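Local coordinates for protein intracellular exo-alpha-(1->5)-L-arabinofuranosidase (Bifidobacterium longum, PDB 2Y2W) that cleaves terminal alpha-(1->5)-linked L-arabinofuranosyl residues from arabinans and also acts on wheat arabinoxylan, helping to break down plant cell-wall polysaccharides, at residues Leu97-Glu102 and Gly423-Gln428. Residues are numbered along the deposited sequence; the frame is centred on the assembly and turned at random.
Sequences LDLVKE and GPAWRQ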
# COMPACT_ATOMS: atom_id res chain seq x y z
N LEU D 97 32.10 24.14 -5.33
CA LEU D 97 31.12 25.20 -5.59
C LEU D 97 31.56 26.16 -6.69
O LEU D 97 30.75 26.55 -7.54
CB LEU D 97 30.83 25.99 -4.31
CG LEU D 97 29.72 25.50 -3.37
CD1 LEU D 97 29.85 26.17 -2.01
CD2 LEU D 97 28.34 25.74 -3.97
N ASP D 98 32.85 26.54 -6.68
CA ASP D 98 33.42 27.41 -7.71
C ASP D 98 33.29 26.81 -9.11
O ASP D 98 32.97 27.51 -10.06
CB ASP D 98 34.89 27.73 -7.40
CG ASP D 98 35.06 28.69 -6.22
OD1 ASP D 98 34.09 29.41 -5.87
OD2 ASP D 98 36.17 28.73 -5.65
N LEU D 99 33.54 25.50 -9.21
CA LEU D 99 33.41 24.79 -10.49
C LEU D 99 31.96 24.56 -10.91
O LEU D 99 31.69 24.38 -12.10
CB LEU D 99 34.18 23.46 -10.46
CG LEU D 99 35.71 23.53 -10.42
CD1 LEU D 99 36.30 22.13 -10.37
CD2 LEU D 99 36.27 24.29 -11.61
N VAL D 100 31.04 24.55 -9.95
CA VAL D 100 29.61 24.43 -10.25
C VAL D 100 29.12 25.73 -10.91
O VAL D 100 28.38 25.69 -11.89
CB VAL D 100 28.76 24.09 -8.99
CG1 VAL D 100 27.26 24.22 -9.28
CG2 VAL D 100 29.09 22.69 -8.50
N LYS D 101 29.56 26.85 -10.34
CA LYS D 101 29.30 28.17 -10.91
C LYS D 101 29.87 28.26 -12.33
O LYS D 101 29.18 28.67 -13.26
CB LYS D 101 29.90 29.27 -10.01
CG LYS D 101 29.72 30.71 -10.51
CD LYS D 101 28.31 31.24 -10.27
CE LYS D 101 28.17 32.69 -10.70
NZ LYS D 101 28.06 32.84 -12.19
N GLU D 102 31.13 27.85 -12.47
CA GLU D 102 31.82 27.85 -13.76
C GLU D 102 31.15 26.93 -14.78
O GLU D 102 31.20 27.18 -15.98
CB GLU D 102 33.29 27.45 -13.59
CG GLU D 102 34.17 27.78 -14.79
CD GLU D 102 35.61 27.33 -14.61
OE1 GLU D 102 36.21 27.61 -13.55
OE2 GLU D 102 36.14 26.69 -15.55
N GLY D 423 42.16 17.25 -1.20
CA GLY D 423 42.95 17.82 -2.28
C GLY D 423 42.14 18.60 -3.29
O GLY D 423 41.08 19.13 -2.96
N PRO D 424 42.64 18.67 -4.54
CA PRO D 424 42.07 19.56 -5.55
C PRO D 424 40.78 19.04 -6.18
O PRO D 424 40.44 17.86 -6.05
CB PRO D 424 43.17 19.62 -6.61
CG PRO D 424 43.82 18.28 -6.53
CD PRO D 424 43.74 17.85 -5.09
N ALA D 425 40.06 19.94 -6.84
CA ALA D 425 38.95 19.59 -7.70
C ALA D 425 39.31 20.01 -9.12
O ALA D 425 39.89 21.08 -9.32
CB ALA D 425 37.68 20.27 -7.25
N TRP D 426 38.99 19.17 -10.09
CA TRP D 426 39.38 19.42 -11.48
C TRP D 426 38.27 19.10 -12.48
O TRP D 426 37.32 18.39 -12.16
CB TRP D 426 40.67 18.66 -11.82
CG TRP D 426 40.63 17.18 -11.53
CD1 TRP D 426 40.94 16.57 -10.35
CD2 TRP D 426 40.28 16.13 -12.44
NE1 TRP D 426 40.80 15.21 -10.46
CE2 TRP D 426 40.40 14.91 -11.74
CE3 TRP D 426 39.89 16.10 -13.79
CZ2 TRP D 426 40.13 13.67 -12.33
CZ3 TRP D 426 39.62 14.86 -14.38
CH2 TRP D 426 39.74 13.67 -13.65
N ARG D 427 38.42 19.65 -13.68
CA ARG D 427 37.43 19.51 -14.74
C ARG D 427 37.74 18.29 -15.60
O ARG D 427 38.88 18.10 -16.03
CB ARG D 427 37.42 20.76 -15.63
CG ARG D 427 37.22 22.07 -14.90
CD ARG D 427 37.77 23.23 -15.71
NE ARG D 427 37.75 24.49 -14.96
CZ ARG D 427 38.69 24.87 -14.11
NH1 ARG D 427 39.75 24.10 -13.87
NH2 ARG D 427 38.58 26.04 -13.48
N GLN D 428 36.72 17.48 -15.85
CA GLN D 428 36.83 16.38 -16.80
C GLN D 428 36.61 16.93 -18.20
O GLN D 428 36.25 18.09 -18.36
CB GLN D 428 35.81 15.28 -16.49
CG GLN D 428 36.07 14.56 -15.18
CD GLN D 428 35.94 13.06 -15.31
OE1 GLN D 428 36.64 12.43 -16.10
NE2 GLN D 428 35.06 12.47 -14.51
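E102 and R427 form a bidentate salt bridge between a helix of the (beta/alpha)8 barrel and a short beta hairpin. Helix 94-103 directly precedes the second barrel strand, 107-110; the hairpin, strands 417-419 and 425-427, follows the eighth, 402-408, so the contact joins the helix between the first and second barrel strands to the hairpin beyond the last. The guanidinium is engaged side-on, one nitrogen per carboxylate oxygen. NH2 of R427 reaches OE1 of E102 at 2.8 Å with an N-H...O angle of 166°, on the syn lone pair of that oxygen. NE of R427 donates to OE2 of E102 at an equal 2.8 Å, but this oxygen is approached from above the carboxylate plane. Both oxygens lie near the guanidinium plane, yet the two flat groups are turned 33° apart, so the pairing is twisted and not coplanar. With CG anti to the backbone N (chi1 -164°) and the chain extended beyond, E102 carries its carboxylate out from the helix to the guanidinium edge. R427 is extended from CG to NE, and the two side chains cross at about a right angle. The remaining nitrogen, NH1 of R427, has a long, weak ion pair with OE2 of E533. On the backbone, W426 and Q428 bond to M418 and P416, while the side-chain amide of Q428 accepts from Y380 N through OE1 and donates to D378 O through NE2. L99 packs against both A425 and the guanidinium: its CD1 stands 3.9 Å from CB of A425, and its side chain also touches I417 of the partner strand. The other methyl, CD2 of L99, lies over one face of the R427 guanidinium, displaced toward its rim, 3.4 Å from NH2 of R427.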